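CRISPR-associated endonuclease Cas9 (Campylobacter jejuni subsp. jejuni serotype O:2, PDB 5X2H) is an RNA-guided endonuclease that, in its full-length form, cleaves the two strands of target DNA with HNH and RuvC-like domains. Local coordinates at residues 437-449 against 496-508. Sequence-based numbering, arbitrary orientation.
Sequences KKDFLPAFNETYY and RLVLNYTKDYLDF. With nucleotides of chain B.
With CG anti to the backbone N (chi1 158°), the ring of Tyr-501 extends from helix 493-505 into the loop 437-449, where Phe-444 (chi1 -178°) presents its edge to it. The loop packs along one side of this helix of the RuvC domain, an RNase H-like fold whose central sheet contributes strands 481-485 and 530-532 to the helix's other contacts. The two rings form a T-shaped pair, planes at 79°, with Phe-444 CD1 over the centre of the Tyr-501 face; Leu-441 CD1 lies over the opposite face. At the ring's rim, Tyr-501 OH donates to Pro-442 O at 2.7 Å, almost head-on to the carbonyl, which fixes the end of the ring. Thr-447 packs its methyl on the neighbouring tyrosine, a CH-pi contact with CG2 3.6 Å from the Tyr-505 ring centroid, while its OG1 closes an ST turn by accepting from Tyr-449 N. Tyr-505 OH sits 3.1 Å above the centre of the Tyr-448 ring.

Lys-438 and Leu-506 form a single beta bridge: Lys-438 N donates to Tyr-505 O and Asp-507 N to Lys-438 O. The Lys-437 chain runs alongside, bending at its end to place NZ 3.2 Å from Lys-503 O, in the carbonyl plane. On the RNA side, Asn-500 ND2 makes a weak bond to OP1 of G2 of chain B, and C5' of G1 of chain B covers one face of the Arg-496 guanidinium.

Two phenols converge on Asp-504 OD2: Tyr-449 OH, through a hydrogen bond of doubtful length, and Tyr-448 OH, also bonded to Asn-434 N, which approaches from above the carboxylate plane at 3.1 Å.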
ATOM      1  N   LYS A 437     -21.550 -24.511   3.491  1.00 75.10           N
ATOM      2  CA  LYS A 437     -21.505 -23.954   2.147  1.00 73.29           C
ATOM      3  C   LYS A 437     -22.785 -23.176   1.866  1.00 75.56           C
ATOM      4  O   LYS A 437     -23.880 -23.599   2.249  1.00 76.30           O
ATOM      5  CB  LYS A 437     -21.316 -25.060   1.108  1.00 70.20           C
ATOM      6  CG  LYS A 437     -20.101 -25.935   1.366  1.00 67.72           C
ATOM      7  CD  LYS A 437     -19.779 -26.818   0.175  1.00 67.94           C
ATOM      8  CE  LYS A 437     -18.655 -27.786   0.503  1.00 67.29           C
ATOM      9  NZ  LYS A 437     -17.478 -27.096   1.101  1.00 67.62           N
ATOM     10  N   LYS A 438     -22.639 -22.039   1.194  1.00 74.43           N
ATOM     11  CA  LYS A 438     -23.731 -21.102   0.978  1.00 76.49           C
ATOM     12  C   LYS A 438     -24.218 -21.149  -0.466  1.00 74.69           C
ATOM     13  O   LYS A 438     -23.537 -21.653  -1.364  1.00 71.92           O
ATOM     14  CB  LYS A 438     -23.298 -19.675   1.334  1.00 78.63           C
ATOM     15  CG  LYS A 438     -22.947 -19.480   2.799  1.00 81.05           C
ATOM     16  CD  LYS A 438     -24.166 -19.684   3.681  1.00 85.74           C
ATOM     17  CE  LYS A 438     -23.816 -19.566   5.155  1.00 86.43           C
ATOM     18  NZ  LYS A 438     -25.024 -19.719   6.014  1.00 89.43           N
ATOM     19  N   ASP A 439     -25.423 -20.612  -0.675  1.00 76.57           N
ATOM     20  CA  ASP A 439     -25.958 -20.487  -2.029  1.00 77.28           C
ATOM     21  C   ASP A 439     -25.150 -19.483  -2.843  1.00 77.62           C
ATOM     22  O   ASP A 439     -24.818 -19.734  -4.007  1.00 77.02           O
ATOM     23  CB  ASP A 439     -27.429 -20.072  -1.981  1.00 78.63           C
ATOM     24  CG  ASP A 439     -28.315 -21.129  -1.358  1.00 78.82           C
ATOM     25  OD1 ASP A 439     -27.937 -22.319  -1.393  1.00 76.83           O
ATOM     26  OD2 ASP A 439     -29.392 -20.770  -0.837  1.00 79.88           O
ATOM     27  N   PHE A 440     -24.837 -18.336  -2.248  1.00 77.27           N
ATOM     28  CA  PHE A 440     -24.011 -17.319  -2.876  1.00 75.78           C
ATOM     29  C   PHE A 440     -22.636 -17.300  -2.224  1.00 72.12           C
ATOM     30  O   PHE A 440     -22.483 -17.654  -1.051  1.00 70.92           O
ATOM     31  CB  PHE A 440     -24.656 -15.934  -2.764  1.00 75.94           C
ATOM     32  CG  PHE A 440     -26.024 -15.850  -3.374  1.00 78.20           C
ATOM     33  CD1 PHE A 440     -26.179 -15.641  -4.734  1.00 79.85           C
ATOM     34  CD2 PHE A 440     -27.157 -15.975  -2.586  1.00 78.62           C
ATOM     35  CE1 PHE A 440     -27.437 -15.561  -5.299  1.00 83.01           C
ATOM     36  CE2 PHE A 440     -28.419 -15.895  -3.144  1.00 81.70           C
ATOM     37  CZ  PHE A 440     -28.559 -15.687  -4.503  1.00 83.95           C
ATOM     38  N   LEU A 441     -21.640 -16.888  -2.991  1.00 68.54           N
ATOM     39  CA  LEU A 441     -20.287 -16.817  -2.463  1.00 64.53           C
ATOM     40  C   LEU A 441     -20.201 -15.670  -1.464  1.00 64.41           C
ATOM     41  O   LEU A 441     -20.491 -14.522  -1.827  1.00 67.72           O
ATOM     42  CB  LEU A 441     -19.281 -16.631  -3.594  1.00 63.71           C
ATOM     43  CG  LEU A 441     -17.812 -16.858  -3.229  1.00 62.61           C
ATOM     44  CD1 LEU A 441     -17.607 -18.274  -2.711  1.00 62.10           C
ATOM     45  CD2 LEU A 441     -16.911 -16.589  -4.424  1.00 63.70           C
ATOM     46  N   PRO A 442     -19.836 -15.926  -0.212  1.00 62.06           N
ATOM     47  CA  PRO A 442     -19.768 -14.844   0.776  1.00 58.89           C
ATOM     48  C   PRO A 442     -18.565 -13.950   0.525  1.00 56.60           C
ATOM     49  O   PRO A 442     -17.681 -14.250  -0.281  1.00 54.86           O
ATOM     50  CB  PRO A 442     -19.641 -15.590   2.106  1.00 58.47           C
ATOM     51  CG  PRO A 442     -18.949 -16.860   1.737  1.00 59.94           C
ATOM     52  CD  PRO A 442     -19.476 -17.229   0.372  1.00 62.63           C
ATOM     53  N   ALA A 443     -18.545 -12.828   1.241  1.00 56.27           N
ATOM     54  CA  ALA A 443     -17.432 -11.893   1.142  1.00 56.56           C
ATOM     55  C   ALA A 443     -16.118 -12.601   1.440  1.00 59.16           C
ATOM     56  O   ALA A 443     -16.003 -13.333   2.427  1.00 59.87           O
ATOM     57  CB  ALA A 443     -17.636 -10.728   2.108  1.00 52.96           C
ATOM     58  N   PHE A 444     -15.128 -12.389   0.570  1.00 58.12           N
ATOM     59  CA  PHE A 444     -13.813 -12.985   0.771  1.00 56.73           C
ATOM     60  C   PHE A 444     -13.203 -12.582   2.107  1.00 59.73           C
ATOM     61  O   PHE A 444     -12.377 -13.323   2.652  1.00 59.54           O
ATOM     62  CB  PHE A 444     -12.884 -12.589  -0.381  1.00 53.18           C
ATOM     63  CG  PHE A 444     -11.519 -13.203  -0.295  1.00 49.96           C
ATOM     64  CD1 PHE A 444     -11.320 -14.528  -0.646  1.00 48.23           C
ATOM     65  CD2 PHE A 444     -10.436 -12.457   0.137  1.00 49.96           C
ATOM     66  CE1 PHE A 444     -10.065 -15.097  -0.567  1.00 48.16           C
ATOM     67  CE2 PHE A 444      -9.176 -13.022   0.217  1.00 48.13           C
ATOM     68  CZ  PHE A 444      -8.991 -14.343  -0.136  1.00 48.26           C
ATOM     69  N   ASN A 445     -13.608 -11.430   2.651  1.00 59.89           N
ATOM     70  CA  ASN A 445     -13.130 -10.973   3.949  1.00 60.45           C
ATOM     71  C   ASN A 445     -13.572 -11.883   5.088  1.00 63.07           C
ATOM     72  O   ASN A 445     -12.923 -11.898   6.139  1.00 64.34           O
ATOM     73  CB  ASN A 445     -13.626  -9.549   4.210  1.00 63.49           C
ATOM     74  CG  ASN A 445     -12.869  -8.858   5.326  1.00 66.51           C
ATOM     75  OD1 ASN A 445     -11.642  -8.914   5.390  1.00 65.58           O
ATOM     76  ND2 ASN A 445     -13.601  -8.194   6.212  1.00 69.99           N
ATOM     77  N   GLU A 446     -14.655 -12.637   4.907  1.00 63.41           N
ATOM     78  CA  GLU A 446     -15.213 -13.464   5.968  1.00 65.38           C
ATOM     79  C   GLU A 446     -14.706 -14.899   5.939  1.00 63.81           C
ATOM     80  O   GLU A 446     -15.168 -15.720   6.739  1.00 64.35           O
ATOM     81  CB  GLU A 446     -16.743 -13.454   5.889  1.00 72.21           C
ATOM     82  CG  GLU A 446     -17.333 -12.063   5.732  1.00 80.01           C
ATOM     83  CD  GLU A 446     -16.948 -11.136   6.867  1.00 86.34           C
ATOM     84  OE1 GLU A 446     -17.618 -11.172   7.919  1.00 90.36           O
ATOM     85  OE2 GLU A 446     -15.968 -10.378   6.712  1.00 88.27           O
ATOM     86  N   THR A 447     -13.780 -15.223   5.044  1.00 60.39           N
ATOM     87  CA  THR A 447     -13.185 -16.548   4.975  1.00 61.58           C
ATOM     88  C   THR A 447     -11.835 -16.550   5.680  1.00 62.69           C
ATOM     89  O   THR A 447     -11.232 -15.501   5.920  1.00 60.65           O
ATOM     90  CB  THR A 447     -13.012 -16.993   3.519  1.00 60.69           C
ATOM     91  OG1 THR A 447     -11.917 -16.284   2.928  1.00 58.71           O
ATOM     92  CG2 THR A 447     -14.277 -16.712   2.720  1.00 61.40           C
ATOM     93  N   TYR A 448     -11.358 -17.751   6.011  1.00 68.07           N
ATOM     94  CA  TYR A 448     -10.035 -17.851   6.621  1.00 71.93           C
ATOM     95  C   TYR A 448      -8.906 -17.657   5.618  1.00 71.03           C
ATOM     96  O   TYR A 448      -7.737 -17.695   6.019  1.00 73.39           O
ATOM     97  CB  TYR A 448      -9.871 -19.193   7.341  1.00 77.85           C
ATOM     98  CG  TYR A 448     -10.531 -20.360   6.649  1.00 82.99           C
ATOM     99  CD1 TYR A 448     -10.133 -20.755   5.379  1.00 86.54           C
ATOM    100  CD2 TYR A 448     -11.545 -21.077   7.271  1.00 85.19           C
ATOM    101  CE1 TYR A 448     -10.733 -21.823   4.742  1.00 89.00           C
ATOM    102  CE2 TYR A 448     -12.150 -22.148   6.644  1.00 88.04           C
ATOM    103  CZ  TYR A 448     -11.739 -22.516   5.379  1.00 89.54           C
ATOM    104  OH  TYR A 448     -12.334 -23.580   4.742  1.00 90.33           O
ATOM    105  N   TYR A 449      -9.218 -17.458   4.337  1.00 66.82           N
ATOM    106  CA  TYR A 449      -8.213 -17.086   3.351  1.00 61.98           C
ATOM    107  C   TYR A 449      -7.889 -15.600   3.376  1.00 63.11           C
ATOM    108  O   TYR A 449      -7.013 -15.164   2.621  1.00 64.30           O
ATOM    109  CB  TYR A 449      -8.676 -17.465   1.941  1.00 60.45           C
ATOM    110  CG  TYR A 449      -8.849 -18.946   1.695  1.00 59.73           C
ATOM    111  CD1 TYR A 449      -7.748 -19.780   1.548  1.00 60.05           C
ATOM    112  CD2 TYR A 449     -10.115 -19.507   1.580  1.00 56.82           C
ATOM    113  CE1 TYR A 449      -7.903 -21.134   1.313  1.00 58.84           C
ATOM    114  CE2 TYR A 449     -10.279 -20.860   1.344  1.00 56.75           C
ATOM    115  CZ  TYR A 449      -9.168 -21.668   1.211  1.00 57.22           C
ATOM    116  OH  TYR A 449      -9.326 -23.015   0.976  1.00 57.58           O
ATOM    117  N   ARG A 496      -5.400 -20.712  -8.030  1.00 77.45           N
ATOM    118  CA  ARG A 496      -5.536 -21.711  -6.976  1.00 76.97           C
ATOM    119  C   ARG A 496      -6.227 -21.129  -5.750  1.00 71.36           C
ATOM    120  O   ARG A 496      -6.947 -21.845  -5.044  1.00 71.80           O
ATOM    121  CB  ARG A 496      -4.158 -22.268  -6.616  1.00 78.89           C
ATOM    122  CG  ARG A 496      -4.167 -23.339  -5.542  1.00 83.29           C
ATOM    123  CD  ARG A 496      -5.109 -24.481  -5.889  1.00 87.35           C
ATOM    124  NE  ARG A 496      -4.788 -25.101  -7.170  1.00 89.77           N
ATOM    125  CZ  ARG A 496      -5.352 -26.219  -7.618  1.00 93.36           C
ATOM    126  NH1 ARG A 496      -5.004 -26.718  -8.796  1.00 94.09           N
ATOM    127  NH2 ARG A 496      -6.262 -26.844  -6.882  1.00 95.87           N
ATOM    128  N   LEU A 497      -6.038 -19.832  -5.495  1.00 65.04           N
ATOM    129  CA  LEU A 497      -6.705 -19.186  -4.370  1.00 62.42           C
ATOM    130  C   LEU A 497      -8.199 -19.043  -4.627  1.00 60.32           C
ATOM    131  O   LEU A 497      -9.022 -19.381  -3.769  1.00 61.63           O
ATOM    132  CB  LEU A 497      -6.073 -17.820  -4.105  1.00 59.30           C
ATOM    133  CG  LEU A 497      -6.617 -17.044  -2.905  1.00 54.75           C
ATOM    134  CD1 LEU A 497      -6.377 -17.815  -1.612  1.00 54.65           C
ATOM    135  CD2 LEU A 497      -5.970 -15.681  -2.839  1.00 52.74           C
ATOM    136  N   VAL A 498      -8.566 -18.531  -5.803  1.00 58.87           N
ATOM    137  CA  VAL A 498      -9.978 -18.378  -6.143  1.00 57.07           C
ATOM    138  C   VAL A 498     -10.671 -19.735  -6.164  1.00 59.52           C
ATOM    139  O   VAL A 498     -11.830 -19.866  -5.752  1.00 60.99           O
ATOM    140  CB  VAL A 498     -10.123 -17.641  -7.488  1.00 54.78           C
ATOM    141  CG1 VAL A 498     -11.561 -17.679  -7.968  1.00 55.67           C
ATOM    142  CG2 VAL A 498      -9.648 -16.201  -7.355  1.00 51.31           C
ATOM    143  N   LEU A 499      -9.965 -20.767  -6.628  1.00 60.99           N
ATOM    144  CA  LEU A 499     -10.551 -22.102  -6.700  1.00 63.87           C
ATOM    145  C   LEU A 499     -10.822 -22.662  -5.307  1.00 67.84           C
ATOM    146  O   LEU A 499     -11.923 -23.155  -5.032  1.00 70.47           O
ATOM    147  CB  LEU A 499      -9.629 -23.028  -7.494  1.00 67.49           C
ATOM    148  CG  LEU A 499     -10.040 -24.494  -7.650  1.00 74.58           C
ATOM    149  CD1 LEU A 499      -9.798 -24.963  -9.077  1.00 77.12           C
ATOM    150  CD2 LEU A 499      -9.285 -25.379  -6.666  1.00 75.48           C
ATOM    151  N   ASN A 500      -9.827 -22.602  -4.416  1.00 67.91           N
ATOM    152  CA  ASN A 500     -10.021 -23.100  -3.055  1.00 69.88           C
ATOM    153  C   ASN A 500     -11.073 -22.284  -2.317  1.00 66.59           C
ATOM    154  O   ASN A 500     -11.854 -22.828  -1.528  1.00 67.00           O
ATOM    155  CB  ASN A 500      -8.698 -23.076  -2.289  1.00 61.02           C
ATOM    156  CG  ASN A 500      -7.697 -24.076  -2.820  1.00 71.65           C
ATOM    157  OD1 ASN A 500      -8.047 -25.207  -3.158  1.00 72.70           O
ATOM    158  ND2 ASN A 500      -6.436 -23.666  -2.894  1.00 61.87           N
ATOM    159  N   TYR A 501     -11.103 -20.973  -2.560  1.00 62.67           N
ATOM    160  CA  TYR A 501     -12.102 -20.108  -1.944  1.00 62.19           C
ATOM    161  C   TYR A 501     -13.505 -20.426  -2.452  1.00 68.23           C
ATOM    162  O   TYR A 501     -14.480 -20.285  -1.706  1.00 72.01           O
ATOM    163  CB  TYR A 501     -11.701 -18.651  -2.199  1.00 56.07           C
ATOM    164  CG  TYR A 501     -12.769 -17.578  -2.118  1.00 54.67           C
ATOM    165  CD1 TYR A 501     -13.638 -17.487  -1.036  1.00 55.24           C
ATOM    166  CD2 TYR A 501     -12.852 -16.602  -3.104  1.00 51.73           C
ATOM    167  CE1 TYR A 501     -14.593 -16.482  -0.970  1.00 53.56           C
ATOM    168  CE2 TYR A 501     -13.793 -15.597  -3.044  1.00 50.88           C
ATOM    169  CZ  TYR A 501     -14.659 -15.537  -1.978  1.00 54.58           C
ATOM    170  OH  TYR A 501     -15.594 -14.527  -1.935  1.00 56.12           O
ATOM    171  N   THR A 502     -13.623 -20.899  -3.692  1.00 66.72           N
ATOM    172  CA  THR A 502     -14.943 -21.192  -4.239  1.00 65.85           C
ATOM    173  C   THR A 502     -15.462 -22.547  -3.768  1.00 69.76           C
ATOM    174  O   THR A 502     -16.638 -22.670  -3.409  1.00 71.21           O
ATOM    175  CB  THR A 502     -14.905 -21.135  -5.767  1.00 64.44           C
ATOM    176  OG1 THR A 502     -14.431 -19.847  -6.185  1.00 59.68           O
ATOM    177  CG2 THR A 502     -16.293 -21.365  -6.346  1.00 65.44           C
ATOM    178  N   LYS A 503     -14.610 -23.574  -3.749  1.00 71.18           N
ATOM    179  CA  LYS A 503     -15.080 -24.899  -3.362  1.00 73.30           C
ATOM    180  C   LYS A 503     -15.219 -25.061  -1.854  1.00 71.24           C
ATOM    181  O   LYS A 503     -15.891 -25.996  -1.409  1.00 72.34           O
ATOM    182  CB  LYS A 503     -14.154 -25.986  -3.917  1.00 77.88           C
ATOM    183  CG  LYS A 503     -12.751 -26.027  -3.330  1.00 79.43           C
ATOM    184  CD  LYS A 503     -12.016 -27.261  -3.840  1.00 83.13           C
ATOM    185  CE  LYS A 503     -10.510 -27.162  -3.643  1.00 86.23           C
ATOM    186  NZ  LYS A 503     -10.099 -27.212  -2.212  1.00 88.28           N
ATOM    187  N   ASP A 504     -14.614 -24.177  -1.062  1.00 65.67           N
ATOM    188  CA  ASP A 504     -14.766 -24.256   0.385  1.00 71.49           C
ATOM    189  C   ASP A 504     -16.048 -23.602   0.884  1.00 70.46           C
ATOM    190  O   ASP A 504     -16.493 -23.918   1.992  1.00 74.36           O
ATOM    191  CB  ASP A 504     -13.573 -23.606   1.090  1.00 64.66           C
ATOM    192  CG  ASP A 504     -12.359 -24.511   1.149  1.00 70.30           C
ATOM    193  OD1 ASP A 504     -12.400 -25.611   0.560  1.00 72.43           O
ATOM    194  OD2 ASP A 504     -11.365 -24.119   1.795  1.00 69.84           O
ATOM    195  N   TYR A 505     -16.652 -22.705   0.100  1.00 67.25           N
ATOM    196  CA  TYR A 505     -17.739 -21.874   0.600  1.00 67.49           C
ATOM    197  C   TYR A 505     -18.989 -21.837  -0.267  1.00 69.36           C
ATOM    198  O   TYR A 505     -19.996 -21.279   0.180  1.00 72.72           O
ATOM    199  CB  TYR A 505     -17.250 -20.430   0.806  1.00 66.60           C
ATOM    200  CG  TYR A 505     -16.331 -20.275   1.994  1.00 69.57           C
ATOM    201  CD1 TYR A 505     -16.839 -19.975   3.250  1.00 72.25           C
ATOM    202  CD2 TYR A 505     -14.959 -20.441   1.863  1.00 70.05           C
ATOM    203  CE1 TYR A 505     -16.010 -19.838   4.341  1.00 74.03           C
ATOM    204  CE2 TYR A 505     -14.120 -20.307   2.951  1.00 72.03           C
ATOM    205  CZ  TYR A 505     -14.651 -20.004   4.188  1.00 74.49           C
ATOM    206  OH  TYR A 505     -13.826 -19.867   5.278  1.00 76.50           O
ATOM    207  N   LEU A 506     -18.973 -22.400  -1.471  1.00 69.13           N
ATOM    208  CA  LEU A 506     -20.127 -22.355  -2.358  1.00 71.03           C
ATOM    209  C   LEU A 506     -20.781 -23.728  -2.447  1.00 75.24           C
ATOM    210  O   LEU A 506     -20.096 -24.749  -2.565  1.00 77.47           O
ATOM    211  CB  LEU A 506     -19.736 -21.879  -3.760  1.00 64.04           C
ATOM    212  CG  LEU A 506     -20.905 -21.496  -4.671  1.00 68.32           C
ATOM    213  CD1 LEU A 506     -21.532 -20.188  -4.209  1.00 62.26           C
ATOM    214  CD2 LEU A 506     -20.463 -21.401  -6.123  1.00 66.88           C
ATOM    215  N   ASP A 507     -22.111 -23.743  -2.393  1.00 75.70           N
ATOM    216  CA  ASP A 507     -22.879 -24.973  -2.533  1.00 78.40           C
ATOM    217  C   ASP A 507     -23.305 -25.140  -3.986  1.00 74.18           C
ATOM    218  O   ASP A 507     -23.872 -24.218  -4.582  1.00 80.87           O
ATOM    219  CB  ASP A 507     -24.105 -24.950  -1.618  1.00 75.16           C
ATOM    220  CG  ASP A 507     -24.804 -26.292  -1.552  1.00 79.62           C
ATOM    221  OD1 ASP A 507     -24.181 -27.309  -1.920  1.00 81.00           O
ATOM    222  OD2 ASP A 507     -25.980 -26.327  -1.135  1.00 82.37           O
ATOM    223  N   PHE A 508     -23.033 -26.312  -4.548  1.00 81.21           N
ATOM    224  CA  PHE A 508     -23.297 -26.601  -5.950  1.00 82.67           C
ATOM    225  C   PHE A 508     -24.480 -27.549  -6.096  1.00 87.49           C
ATOM    226  O   PHE A 508     -24.990 -28.113  -5.123  1.00 89.90           O
ATOM    227  CB  PHE A 508     -22.061 -27.206  -6.624  1.00 81.40           C
ATOM    228  CG  PHE A 508     -20.945 -26.227  -6.842  1.00 77.05           C
ATOM    229  CD1 PHE A 508     -20.020 -25.976  -5.843  1.00 72.74           C
ATOM    230  CD2 PHE A 508     -20.817 -25.566  -8.053  1.00 73.08           C
ATOM    231  CE1 PHE A 508     -18.990 -25.077  -6.046  1.00 74.29           C
ATOM    232  CE2 PHE A 508     -19.790 -24.665  -8.261  1.00 71.85           C
ATOM    233  CZ  PHE A 508     -18.876 -24.420  -7.257  1.00 72.19           C
TER
ATOM    234  P     G B   1       0.033 -28.134  -7.170  1.00 84.14           P
ATOM    235  OP1   G B   1      -0.337 -28.357  -8.591  1.00 85.69           O
ATOM    236  OP2   G B   1       0.556 -26.812  -6.738  1.00 82.53           O
ATOM    237  O5'   G B   1      -1.238 -28.476  -6.273  1.00 82.72           O
ATOM    238  C5'   G B   1      -2.546 -28.109  -6.689  1.00 79.28           C
ATOM    239  C4'   G B   1      -3.594 -28.707  -5.786  1.00 73.56           C
ATOM    240  O4'   G B   1      -3.632 -30.147  -5.966  1.00 71.61           O
ATOM    241  C3'   G B   1      -3.363 -28.526  -4.293  1.00 68.56           C
ATOM    242  O3'   G B   1      -3.779 -27.261  -3.811  1.00 64.63           O
ATOM    243  C2'   G B   1      -4.137 -29.689  -3.695  1.00 68.09           C
ATOM    244  O2'   G B   1      -5.529 -29.408  -3.689  1.00 68.29           O
ATOM    245  C1'   G B   1      -3.869 -30.783  -4.728  1.00 70.30           C
ATOM    246  N9    G B   1      -2.674 -31.575  -4.383  1.00 73.04           N
ATOM    247  C8    G B   1      -1.492 -31.613  -5.083  1.00 73.88           C
ATOM    248  N7    G B   1      -0.602 -32.403  -4.547  1.00 74.37           N
ATOM    249  C5    G B   1      -1.232 -32.917  -3.422  1.00 72.72           C
ATOM    250  C6    G B   1      -0.759 -33.829  -2.444  1.00 70.85           C
ATOM    251  O6    G B   1       0.346 -34.381  -2.377  1.00 71.28           O
ATOM    252  N1    G B   1      -1.719 -34.084  -1.471  1.00 69.19           N
ATOM    253  C2    G B   1      -2.973 -33.532  -1.442  1.00 69.36           C
ATOM    254  N2    G B   1      -3.756 -33.904  -0.420  1.00 66.26           N
ATOM    255  N3    G B   1      -3.430 -32.681  -2.348  1.00 71.97           N
ATOM    256  C4    G B   1      -2.512 -32.418  -3.305  1.00 72.94           C
ATOM    257  P     G B   2      -2.975 -26.548  -2.614  1.00 62.81           P
ATOM    258  OP1   G B   2      -3.678 -25.280  -2.293  1.00 61.02           O
ATOM    259  OP2   G B   2      -1.534 -26.525  -2.969  1.00 62.64           O
ATOM    260  O5'   G B   2      -3.152 -27.543  -1.379  1.00 60.87           O
ATOM    261  C5'   G B   2      -4.416 -27.712  -0.757  1.00 57.49           C
ATOM    262  C4'   G B   2      -4.351 -28.658   0.417  1.00 55.28           C
ATOM    263  O4'   G B   2      -3.996 -29.995  -0.023  1.00 55.59           O
ATOM    264  C3'   G B   2      -3.317 -28.351   1.487  1.00 52.69           C
ATOM    265  O3'   G B   2      -3.697 -27.300   2.355  1.00 50.41           O
ATOM    266  C2'   G B   2      -3.175 -29.695   2.187  1.00 54.91           C
ATOM    267  O2'   G B   2      -4.277 -29.929   3.051  1.00 56.78           O
ATOM    268  C1'   G B   2      -3.275 -30.656   1.001  1.00 56.47           C
ATOM    269  N9    G B   2      -1.936 -31.017   0.503  1.00 58.23           N
ATOM    270  C8    G B   2      -1.289 -30.578  -0.626  1.00 58.39           C
ATOM    271  N7    G B   2      -0.094 -31.091  -0.756  1.00 58.88           N
ATOM    272  C5    G B   2       0.060 -31.908   0.359  1.00 58.87           C
ATOM    273  C6    G B   2       1.144 -32.727   0.771  1.00 59.42           C
ATOM    274  O6    G B   2       2.234 -32.904   0.215  1.00 59.69           O
ATOM    275  N1    G B   2       0.869 -33.386   1.967  1.00 59.28           N
ATOM    276  C2    G B   2      -0.301 -33.278   2.678  1.00 58.20           C
ATOM    277  N2    G B   2      -0.378 -33.992   3.811  1.00 56.21           N
ATOM    278  N3    G B   2      -1.317 -32.520   2.305  1.00 59.63           N
ATOM    279  C4    G B   2      -1.069 -31.869   1.147  1.00 59.06           C
TER